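Local coordinates for protein monosaccharide-transporting ATPase (Actinobacillus succinogenes, PDB 5DTE) that binds beta-D-allopyranose in the cleft between two lobes and probably serves as the periplasmic sugar-binding component of an ABC transporter, at residues Pro27-Leu32 with Ala87-Pro92; Asn38-Ser43 with Gln270-Gln275; Asn132-Asp137 with Ser294-Asp299; Glu163-Val168 with Ala196-Glu201. All coordinates share one frame; numbering follows the deposited sequence.

In the fold
The four contacts follow the two-lobed plan of a type I periplasmic binding protein, with the sugar held between the lobes. Contacts 1 and 3 lie on one six-stranded parallel sheet, their centres about 16 Å apart: contact 1 joins two inner strands, contact 3 the outermost strand 295-297 and its neighbour. Contact 2 brings together the starts of helices 39-54 and 272-287, its centre about 14 Å from that of contact 3, which it touches. Contact 4 belongs to the other lobe and is nested along the chain inside the loops that contacts 2 and 3 close. Contacts 2 and 4, centres about 17 Å apart, both touch the allopyranose, so ligand binding draws on both lobes.

Contact 1 of 4, residues Pro27-Leu32 with Ala87-Pro92; sequences PQIALL and AIIVTP
Ala30 and Ile89 make the central link between two neighbouring strands of the parallel Rossmann-like sheet of this lobe, the two strands running side by side with 16° between their directions. Ala30 is held through both of its backbone polar atoms: its N donates to Ala87 O (2.8 Å), and its O accepts from Ile89 N (2.7 Å). The pattern repeats two residues on, where Leu32 N donates to Ile89 O and Leu32 O accepts from Thr91 N, the latter bond being longer at 3.2 Å.

Side chains then alternate between two apolar layers. On the face of Ile29, Leu31, Ala87 and Ile89, the delta methyl of Ile29 meets the Ala87 methyl (CD1 to CB 3.7 Å), while Ile29 CG2 comes up to Ile89 CD1. Leu31 has CG anti to the backbone N (chi1 177°), a setting that brings CD1 across the strand gap against Ile89 CG2. The reverse face carries Ala30, Leu32, Ile88 and Val90, and here one methyl of Leu32 reaches back along the neighbouring strand to Ile88.

Beyond this first shell, helix 272-287 packs on Ile29, Ala87 and Ile89 through Ala279, Ile280 and Ala283, and helix 70-82 covers Ala30, Leu32 and Val90 through Val77 and Met80. At the end nearest the sugar, the Thr91 hydroxyl bonds to Lys34 N, while Leu32 CB rests 3.9 Å from Val90 CG2.

Contact 2 of 4, residues Asn38-Ser43 with Gln270-Gln275; sequences NEYFIS and QLPKKQ. With ALL (beta-D-allopyranose), chain E.
Tyr40 and Pro272 form the dense part of this contact, where the starts of two helices meet beside the sugar. The phenol leans obliquely against the proline ring, CE1 lying 3.3 Å from Pro272 CB. The first torsion of Tyr40 (chi1 176°) turns the ring away from its own backbone N and places it between Pro272 and the ligand, where its CD2 comes 3.7 Å from C3 of the allopyranose. Asn38 turns ND2 toward O4 of the sugar, and its OD1 accepts a weak N-cap bond from Tyr40 N.

The outer side is looser. The Ser43 hydroxyl touches Pro272 CG (3.5 Å), and the aliphatic chain of Lys273, bent at its second torsion, runs past Ser43 O toward the partly exposed side. There its ammonium group bonds to Gln46 and makes a long, weak ion pair with Glu50.

Gln275 NE2 holds Gln270 O (3.1 Å), tying the turn back onto helix 272-287. That helix thus begins against helix 39-54, with Met44 of the latter packed on Pro272 and Gln275, and it leads on through the chain to strand 295-297.

Contact 3 of 4, residues Asn132-Asp137 with Ser294-Asp299; sequences NYVGVD and SVYYVD
Tyr133, Val295 and Tyr297 gather on one side of a pair of parallel strands. Both partners meet the Tyr133 ring at its rim and in its plane: Val295 CG1 stands 3.8 Å from CD2, and CE1 of Tyr297 is 3.6 Å from CE2, the two tyrosines crossing at about a right angle. The same Val295 methyl also sits over one face of the Tyr297 ring, so a single group serves both aromatics. On the reverse side, Val134 and Tyr296 run side by side in the same direction, with CG1 of the valine 4.1 Å from CD2 of the tyrosine. Beneath these, Ile278 of helix 272-287 packs on both residues.

The backbones are joined by four bonds of uneven quality. Tyr133 N to Ser294 O and Gly135 N to Tyr296 O are both 2.8 Å, and Val298 N reaches Gly135 O, but Tyr296 N to Tyr133 O is weak and bent, with an N-H...O angle of 130°. Gly135 N also lies over a face of the Tyr133 ring, whose hydroxyl is bonded to Asp116 O.

Toward the polar end the strands part, and a water closes the gap by accepting from Asp137 N (2.8 Å) and donating to Val298 O. Asp137 itself is the N-cap residue of helix 138-152, with a weak capping bond to Asn140 N. Both segments lead out of this sheet toward the other lobe, an arrangement consistent with two of the three interlobe connections in the hinge of type I periplasmic binding proteins.

Contact 4 of 4, residues Glu163-Val168 with Ala196-Glu201; sequences EGIPGV and ANWETE. With ALL (beta-D-allopyranose), chain E.
Glu163 O receives two backbone donors from the facing loop, Ala196 N at 2.8 Å and, more weakly, Asn197 N, at the start of a type I' turn from Ala196 to Glu199 whose two central residues, Asn197 and Trp198, have positive phi.

From this turn the indole of Trp198 reaches back across the loop 163-168 and is sandwiched. Gly164 CA lies over its five-membered ring, 3.5 Å from the centroid and 19° off the normal, as a CH-pi contact. C6 of the allopyranose stands against the opposite face, 3.4 Å from Trp198 CG. Ile165 extends the protein side of the sandwich: its CB sits off-centre over the six-membered ring, and CD1 meets CZ3 at 3.5 Å. Val168 closes the far rim, where CG1 approaches CH2 in the ring plane. Asn197 OD1 rests beside Ile165 CA and Pro166 CD, while its ND2 is bonded to Gln202 OE1.

The sugar-facing tryptophan is thus backed by a loop that leaves strand 157-163 and leads into helix 169-182. Its own turn connects the adjacent strand 188-195 to helix 200-213, and Met227 of helix 225-237 packs on both Ala196 and Trp198.

Contact 1 of 4, residues Pro27-Leu32 with Ala87-Pro92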
# COMPACT_ATOMS: atom_id res chain seq x y z
N PRO A 27 2.09 5.43 28.22
CA PRO A 27 2.15 6.35 27.09
C PRO A 27 0.97 6.19 26.14
O PRO A 27 0.58 5.06 25.87
CB PRO A 27 3.46 5.97 26.39
CG PRO A 27 4.22 5.17 27.37
CD PRO A 27 3.20 4.47 28.19
N GLN A 28 0.44 7.31 25.65
CA GLN A 28 -0.79 7.33 24.86
C GLN A 28 -0.50 7.74 23.41
O GLN A 28 -0.15 8.90 23.15
CB GLN A 28 -1.80 8.29 25.51
CG GLN A 28 -2.99 8.64 24.65
CD GLN A 28 -4.00 9.50 25.38
OE1 GLN A 28 -4.20 10.67 25.06
NE2 GLN A 28 -4.66 8.92 26.37
N ILE A 29 -0.63 6.79 22.47
CA ILE A 29 -0.21 6.99 21.08
C ILE A 29 -1.39 6.97 20.11
O ILE A 29 -2.26 6.13 20.24
CB ILE A 29 0.80 5.91 20.63
CG1 ILE A 29 2.13 6.10 21.37
CG2 ILE A 29 1.01 5.95 19.12
CD1 ILE A 29 3.32 5.46 20.70
N ALA A 30 -1.43 7.89 19.16
CA ALA A 30 -2.54 7.93 18.22
C ALA A 30 -2.13 7.28 16.90
O ALA A 30 -1.01 7.46 16.41
CB ALA A 30 -3.03 9.36 18.00
N LEU A 31 -3.05 6.49 16.35
CA LEU A 31 -2.91 5.92 15.02
C LEU A 31 -4.01 6.51 14.14
O LEU A 31 -5.19 6.31 14.40
CB LEU A 31 -3.01 4.41 15.07
CG LEU A 31 -2.93 3.72 13.71
CD1 LEU A 31 -1.60 4.07 13.05
CD2 LEU A 31 -3.10 2.21 13.82
N LEU A 32 -3.63 7.26 13.12
CA LEU A 32 -4.61 7.99 12.32
C LEU A 32 -4.60 7.52 10.89
O LEU A 32 -3.63 7.72 10.16
CB LEU A 32 -4.35 9.49 12.40
CG LEU A 32 -4.48 9.99 13.84
CD1 LEU A 32 -4.15 11.46 13.92
CD2 LEU A 32 -5.88 9.73 14.36
N ALA A 87 2.54 10.25 21.28
CA ALA A 87 3.03 10.17 19.90
C ALA A 87 1.88 10.00 18.89
O ALA A 87 0.76 9.62 19.24
CB ALA A 87 4.02 9.01 19.75
N ILE A 88 2.18 10.29 17.62
CA ILE A 88 1.24 10.05 16.53
C ILE A 88 1.86 9.23 15.38
O ILE A 88 2.95 9.50 14.90
CB ILE A 88 0.71 11.38 15.96
CG1 ILE A 88 0.40 12.36 17.08
CG2 ILE A 88 -0.51 11.13 15.12
CD1 ILE A 88 0.11 13.73 16.56
N ILE A 89 1.13 8.20 14.97
CA ILE A 89 1.44 7.46 13.76
C ILE A 89 0.35 7.77 12.75
O ILE A 89 -0.83 7.48 12.97
CB ILE A 89 1.49 5.95 14.02
CG1 ILE A 89 2.55 5.65 15.09
CG2 ILE A 89 1.76 5.18 12.73
CD1 ILE A 89 2.40 4.29 15.75
N VAL A 90 0.73 8.38 11.63
CA VAL A 90 -0.25 8.72 10.62
C VAL A 90 0.15 8.15 9.25
O VAL A 90 1.33 8.10 8.89
CB VAL A 90 -0.46 10.26 10.53
CG1 VAL A 90 0.72 10.94 9.85
CG2 VAL A 90 -1.72 10.57 9.78
N THR A 91 -0.87 7.68 8.53
CA THR A 91 -0.77 7.23 7.15
C THR A 91 -1.39 8.30 6.27
O THR A 91 -2.60 8.29 6.04
CB THR A 91 -1.52 5.92 6.93
OG1 THR A 91 -2.93 6.18 7.01
CG2 THR A 91 -1.15 4.91 8.00
N PRO A 92 -0.57 9.25 5.79
CA PRO A 92 -1.02 10.44 5.07
C PRO A 92 -1.93 10.17 3.87
O PRO A 92 -2.11 9.03 3.46
CB PRO A 92 0.29 11.08 4.62
CG PRO A 92 1.21 10.75 5.70
CD PRO A 92 0.87 9.33 6.08

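Contact 2 of 4, residues Asn38-Ser43 with Gln270-Gln275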
# COMPACT_ATOMS: atom_id res chain seq x y z
N ASN A 38 -10.58 -0.98 3.53
CA ASN A 38 -9.66 -1.96 2.95
C ASN A 38 -9.35 -3.08 3.95
O ASN A 38 -9.29 -2.85 5.15
CB ASN A 38 -8.35 -1.27 2.52
CG ASN A 38 -7.57 -2.09 1.49
OD1 ASN A 38 -7.83 -3.28 1.29
ND2 ASN A 38 -6.61 -1.45 0.84
N GLU A 39 -9.17 -4.30 3.45
CA GLU A 39 -8.82 -5.40 4.33
C GLU A 39 -7.38 -5.24 4.81
O GLU A 39 -7.05 -5.55 5.96
CB GLU A 39 -9.01 -6.74 3.61
CG GLU A 39 -8.27 -7.93 4.22
CD GLU A 39 -8.72 -8.27 5.63
OE1 GLU A 39 -9.94 -8.17 5.90
OE2 GLU A 39 -7.86 -8.65 6.45
N TYR A 40 -6.52 -4.73 3.94
CA TYR A 40 -5.13 -4.47 4.26
C TYR A 40 -4.95 -3.61 5.54
O TYR A 40 -4.12 -3.93 6.40
CB TYR A 40 -4.44 -3.80 3.06
CG TYR A 40 -3.02 -3.40 3.33
CD1 TYR A 40 -2.01 -4.35 3.33
CD2 TYR A 40 -2.68 -2.08 3.59
CE1 TYR A 40 -0.70 -3.99 3.59
CE2 TYR A 40 -1.38 -1.71 3.86
CZ TYR A 40 -0.39 -2.67 3.86
OH TYR A 40 0.90 -2.31 4.12
N PHE A 41 -5.73 -2.55 5.68
CA PHE A 41 -5.59 -1.69 6.86
C PHE A 41 -6.24 -2.30 8.10
O PHE A 41 -5.76 -2.12 9.22
CB PHE A 41 -6.15 -0.30 6.57
CG PHE A 41 -5.22 0.54 5.75
CD1 PHE A 41 -4.00 0.94 6.27
CD2 PHE A 41 -5.55 0.92 4.45
CE1 PHE A 41 -3.12 1.72 5.52
CE2 PHE A 41 -4.68 1.70 3.69
CZ PHE A 41 -3.46 2.10 4.23
N ILE A 42 -7.33 -3.04 7.89
CA ILE A 42 -7.92 -3.88 8.92
C ILE A 42 -6.86 -4.80 9.52
O ILE A 42 -6.82 -5.04 10.73
CB ILE A 42 -9.08 -4.71 8.34
CG1 ILE A 42 -10.37 -3.90 8.35
CG2 ILE A 42 -9.27 -6.02 9.11
CD1 ILE A 42 -10.89 -3.59 9.77
N SER A 43 -5.97 -5.27 8.66
CA SER A 43 -4.89 -6.18 9.03
C SER A 43 -3.80 -5.47 9.80
O SER A 43 -3.20 -6.01 10.73
CB SER A 43 -4.30 -6.82 7.77
OG SER A 43 -3.02 -7.32 8.02
N GLN A 270 3.39 -6.97 1.92
CA GLN A 270 3.97 -5.70 2.30
C GLN A 270 4.34 -5.71 3.78
O GLN A 270 4.95 -4.77 4.28
CB GLN A 270 2.96 -4.60 1.99
CG GLN A 270 3.49 -3.24 2.06
CD GLN A 270 2.44 -2.24 1.73
OE1 GLN A 270 1.32 -2.62 1.41
NE2 GLN A 270 2.78 -0.96 1.82
N LEU A 271 3.94 -6.79 4.46
CA LEU A 271 4.15 -6.95 5.90
C LEU A 271 3.56 -5.79 6.72
O LEU A 271 4.28 -5.06 7.42
CB LEU A 271 5.65 -7.10 6.18
CG LEU A 271 6.19 -8.27 5.36
CD1 LEU A 271 7.66 -8.40 5.54
CD2 LEU A 271 5.49 -9.53 5.79
N PRO A 272 2.23 -5.64 6.65
CA PRO A 272 1.59 -4.46 7.23
C PRO A 272 1.64 -4.45 8.76
O PRO A 272 1.50 -3.39 9.37
CB PRO A 272 0.15 -4.56 6.73
CG PRO A 272 -0.07 -6.02 6.54
CD PRO A 272 1.25 -6.61 6.15
N LYS A 273 1.83 -5.61 9.37
CA LYS A 273 1.93 -5.68 10.83
C LYS A 273 3.32 -5.29 11.28
O LYS A 273 3.46 -4.58 12.27
CB LYS A 273 1.58 -7.07 11.34
CG LYS A 273 0.30 -7.63 10.76
CD LYS A 273 -0.58 -8.24 11.83
CE LYS A 273 -1.84 -8.83 11.24
NZ LYS A 273 -2.67 -9.46 12.30
N LYS A 274 4.34 -5.75 10.55
CA LYS A 274 5.74 -5.40 10.84
C LYS A 274 5.97 -3.90 10.65
O LYS A 274 6.65 -3.25 11.45
CB LYS A 274 6.68 -6.19 9.95
CG LYS A 274 8.17 -5.90 10.18
CD LYS A 274 9.07 -6.79 9.29
CE LYS A 274 10.54 -6.35 9.22
NZ LYS A 274 11.25 -6.42 10.51
N GLN A 275 5.40 -3.36 9.57
CA GLN A 275 5.44 -1.92 9.33
C GLN A 275 4.95 -1.13 10.54
O GLN A 275 5.71 -0.39 11.17
CB GLN A 275 4.59 -1.56 8.13
CG GLN A 275 5.20 -1.87 6.79
CD GLN A 275 4.49 -1.14 5.65
OE1 GLN A 275 3.87 -0.09 5.85
NE2 GLN A 275 4.60 -1.68 4.46
C1 ALL E . -1.74 1.97 -0.29
C2 ALL E . -1.27 0.84 0.61
C3 ALL E . -2.05 -0.41 0.39
C4 ALL E . -3.52 -0.17 0.35
C5 ALL E . -3.81 0.86 -0.73
C6 ALL E . -5.26 1.05 -1.01
O1 ALL E . -1.18 3.17 0.09
O2 ALL E . 0.11 0.57 0.29
O3 ALL E . -1.65 -0.98 -0.90
O4 ALL E . -4.21 -1.40 0.07
O5 ALL E . -3.23 2.12 -0.28
O6 ALL E . -5.86 1.74 0.06

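Contact 3 of 4, residues Asn132-Asp137 with Ser294-Asp299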
# COMPACT_ATOMS: atom_id res chain seq x y z
N ASN A 132 10.03 11.44 9.68
CA ASN A 132 10.49 10.06 9.67
C ASN A 132 9.44 9.12 9.08
O ASN A 132 8.31 9.09 9.55
CB ASN A 132 10.84 9.64 11.10
CG ASN A 132 11.75 10.64 11.80
OD1 ASN A 132 12.97 10.57 11.68
ND2 ASN A 132 11.14 11.58 12.53
N TYR A 133 9.82 8.37 8.04
CA TYR A 133 8.89 7.46 7.34
C TYR A 133 9.15 6.00 7.68
O TYR A 133 10.27 5.62 8.05
CB TYR A 133 8.98 7.68 5.82
CG TYR A 133 8.25 6.69 4.88
CD1 TYR A 133 6.87 6.76 4.67
CD2 TYR A 133 8.97 5.73 4.15
CE1 TYR A 133 6.22 5.88 3.79
CE2 TYR A 133 8.34 4.86 3.28
CZ TYR A 133 6.97 4.92 3.09
OH TYR A 133 6.36 4.02 2.21
N VAL A 134 8.10 5.20 7.56
CA VAL A 134 8.19 3.74 7.62
C VAL A 134 7.27 3.14 6.56
O VAL A 134 6.06 3.43 6.57
CB VAL A 134 7.78 3.19 9.00
CG1 VAL A 134 7.67 1.66 8.97
CG2 VAL A 134 8.75 3.64 10.06
N GLY A 135 7.82 2.34 5.64
CA GLY A 135 7.00 1.66 4.63
C GLY A 135 7.65 0.54 3.85
O GLY A 135 8.23 -0.38 4.43
N VAL A 136 7.51 0.60 2.53
CA VAL A 136 8.24 -0.25 1.58
C VAL A 136 8.61 0.55 0.32
O VAL A 136 8.06 1.62 0.05
CB VAL A 136 7.45 -1.52 1.15
CG1 VAL A 136 7.49 -2.58 2.23
CG2 VAL A 136 6.02 -1.20 0.72
N ASP A 137 9.57 0.03 -0.44
CA ASP A 137 9.83 0.54 -1.78
C ASP A 137 8.72 0.02 -2.68
O ASP A 137 8.71 -1.15 -3.04
CB ASP A 137 11.21 0.09 -2.28
CG ASP A 137 11.82 1.06 -3.27
OD1 ASP A 137 11.08 1.58 -4.13
OD2 ASP A 137 13.04 1.31 -3.19
N SER A 294 15.65 8.14 9.06
CA SER A 294 14.62 8.98 8.44
C SER A 294 13.68 8.16 7.57
O SER A 294 12.53 8.53 7.37
CB SER A 294 15.23 10.10 7.61
OG SER A 294 15.43 11.24 8.42
N VAL A 295 14.20 7.04 7.06
CA VAL A 295 13.43 6.09 6.26
C VAL A 295 13.66 4.65 6.71
O VAL A 295 14.78 4.27 7.02
CB VAL A 295 13.78 6.18 4.77
CG1 VAL A 295 12.78 5.37 3.93
CG2 VAL A 295 13.80 7.62 4.32
N TYR A 296 12.61 3.85 6.76
CA TYR A 296 12.75 2.43 7.06
C TYR A 296 11.80 1.69 6.12
O TYR A 296 10.57 1.87 6.16
CB TYR A 296 12.48 2.14 8.55
CG TYR A 296 12.43 0.67 8.95
CD1 TYR A 296 13.48 0.07 9.65
CD2 TYR A 296 11.32 -0.12 8.63
CE1 TYR A 296 13.42 -1.28 10.01
CE2 TYR A 296 11.25 -1.45 8.98
CZ TYR A 296 12.30 -2.03 9.67
OH TYR A 296 12.19 -3.36 10.01
N TYR A 297 12.41 0.89 5.26
CA TYR A 297 11.73 0.03 4.29
C TYR A 297 11.76 -1.42 4.78
O TYR A 297 12.82 -2.04 4.80
CB TYR A 297 12.42 0.10 2.93
CG TYR A 297 12.18 1.33 2.09
CD1 TYR A 297 10.93 1.92 2.00
CD2 TYR A 297 13.23 1.91 1.36
CE1 TYR A 297 10.71 3.04 1.22
CE2 TYR A 297 13.02 3.04 0.58
CZ TYR A 297 11.76 3.60 0.52
OH TYR A 297 11.54 4.71 -0.26
N VAL A 298 10.59 -1.94 5.16
CA VAL A 298 10.43 -3.37 5.41
C VAL A 298 10.74 -4.10 4.10
O VAL A 298 10.57 -3.52 3.02
CB VAL A 298 8.99 -3.69 5.92
CG1 VAL A 298 8.49 -5.01 5.41
CG2 VAL A 298 8.97 -3.69 7.43
N ASP A 299 11.24 -5.34 4.19
CA ASP A 299 11.53 -6.11 2.98
C ASP A 299 10.38 -7.03 2.58
O ASP A 299 10.13 -8.04 3.23
CB ASP A 299 12.83 -6.89 3.17
CG ASP A 299 14.05 -5.98 3.25
OD1 ASP A 299 14.08 -4.99 2.48
OD2 ASP A 299 14.95 -6.23 4.07
O HOH W 1 11.17 -2.24 0.05

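Contact 4 of 4, residues Glu163-Val168 with Ala196-Glu201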
# COMPACT_ATOMS: atom_id res chain seq x y z
N GLU A 163 -4.61 0.56 -11.90
CA GLU A 163 -3.93 1.50 -11.01
C GLU A 163 -4.82 1.99 -9.88
O GLU A 163 -6.04 1.79 -9.89
CB GLU A 163 -3.43 2.70 -11.80
CG GLU A 163 -3.11 2.36 -13.23
CD GLU A 163 -3.07 3.58 -14.11
OE1 GLU A 163 -2.95 4.70 -13.56
OE2 GLU A 163 -3.19 3.42 -15.34
N GLY A 164 -4.21 2.64 -8.91
CA GLY A 164 -4.93 3.13 -7.76
C GLY A 164 -5.49 4.51 -8.01
O GLY A 164 -5.50 4.97 -9.16
N ILE A 165 -5.98 5.16 -6.95
CA ILE A 165 -6.40 6.55 -7.03
C ILE A 165 -5.28 7.38 -7.63
O ILE A 165 -4.20 7.46 -7.04
CB ILE A 165 -6.77 7.14 -5.64
CG1 ILE A 165 -7.96 6.40 -5.03
CG2 ILE A 165 -7.12 8.59 -5.77
CD1 ILE A 165 -8.34 6.91 -3.68
N PRO A 166 -5.51 7.97 -8.81
CA PRO A 166 -4.53 8.83 -9.49
C PRO A 166 -3.85 9.81 -8.52
O PRO A 166 -4.53 10.43 -7.69
CB PRO A 166 -5.38 9.58 -10.52
CG PRO A 166 -6.48 8.62 -10.85
CD PRO A 166 -6.76 7.84 -9.59
N GLY A 167 -2.53 9.91 -8.61
CA GLY A 167 -1.80 10.87 -7.81
C GLY A 167 -1.02 10.29 -6.65
O GLY A 167 0.14 10.64 -6.48
N VAL A 168 -1.65 9.43 -5.86
CA VAL A 168 -0.99 8.83 -4.69
C VAL A 168 0.32 8.15 -5.06
O VAL A 168 0.37 7.32 -5.96
CB VAL A 168 -1.89 7.80 -3.97
CG1 VAL A 168 -1.03 6.76 -3.24
CG2 VAL A 168 -2.82 8.50 -2.99
N ALA A 196 -8.49 1.78 -11.28
CA ALA A 196 -9.66 1.23 -10.62
C ALA A 196 -9.76 1.72 -9.18
O ALA A 196 -10.60 1.24 -8.42
CB ALA A 196 -9.63 -0.27 -10.67
N ASN A 197 -8.91 2.68 -8.82
CA ASN A 197 -9.00 3.42 -7.54
C ASN A 197 -8.90 2.60 -6.25
O ASN A 197 -9.36 3.07 -5.21
CB ASN A 197 -10.31 4.22 -7.48
CG ASN A 197 -10.33 5.38 -8.46
OD1 ASN A 197 -9.69 6.41 -8.23
ND2 ASN A 197 -11.05 5.22 -9.57
N TRP A 198 -8.30 1.41 -6.35
CA TRP A 198 -8.04 0.50 -5.21
C TRP A 198 -9.27 -0.29 -4.74
O TRP A 198 -9.17 -1.06 -3.78
CB TRP A 198 -7.47 1.26 -4.01
CG TRP A 198 -6.07 1.78 -4.19
CD1 TRP A 198 -5.01 1.17 -4.82
CD2 TRP A 198 -5.59 3.04 -3.74
NE1 TRP A 198 -3.89 1.97 -4.76
CE2 TRP A 198 -4.23 3.13 -4.12
CE3 TRP A 198 -6.18 4.10 -3.06
CZ2 TRP A 198 -3.46 4.23 -3.83
CZ3 TRP A 198 -5.41 5.20 -2.76
CH2 TRP A 198 -4.06 5.26 -3.15
N GLU A 199 -10.40 -0.12 -5.43
CA GLU A 199 -11.66 -0.78 -5.07
C GLU A 199 -11.86 -2.07 -5.84
O GLU A 199 -11.66 -2.10 -7.03
CB GLU A 199 -12.86 0.15 -5.35
CG GLU A 199 -13.32 1.03 -4.19
CD GLU A 199 -14.54 1.88 -4.54
OE1 GLU A 199 -15.58 1.32 -4.96
OE2 GLU A 199 -14.45 3.13 -4.42
N THR A 200 -12.29 -3.13 -5.16
CA THR A 200 -12.66 -4.37 -5.84
C THR A 200 -13.74 -4.12 -6.90
O THR A 200 -13.51 -4.36 -8.09
CB THR A 200 -13.15 -5.46 -4.86
OG1 THR A 200 -12.04 -5.95 -4.09
CG2 THR A 200 -13.72 -6.62 -5.60
N GLU A 201 -14.90 -3.61 -6.49
CA GLU A 201 -16.06 -3.50 -7.39
C GLU A 201 -15.74 -2.72 -8.69
O GLU A 201 -16.17 -3.13 -9.76
CB GLU A 201 -17.25 -2.85 -6.67
CG GLU A 201 -18.64 -3.22 -7.24
CD GLU A 201 -19.06 -4.66 -6.96
OE1 GLU A 201 -19.96 -5.18 -7.67
OE2 GLU A 201 -18.50 -5.27 -6.02
C1 ALL E . -1.74 1.97 -0.29
C2 ALL E . -1.27 0.84 0.61
C3 ALL E . -2.05 -0.41 0.39
C4 ALL E . -3.52 -0.17 0.35
C5 ALL E . -3.81 0.86 -0.73
C6 ALL E . -5.26 1.05 -1.01
O1 ALL E . -1.18 3.17 0.09
O2 ALL E . 0.11 0.57 0.29
O3 ALL E . -1.65 -0.98 -0.90
O4 ALL E . -4.21 -1.40 0.07
O5 ALL E . -3.23 2.12 -0.28
O6 ALL E . -5.86 1.74 0.06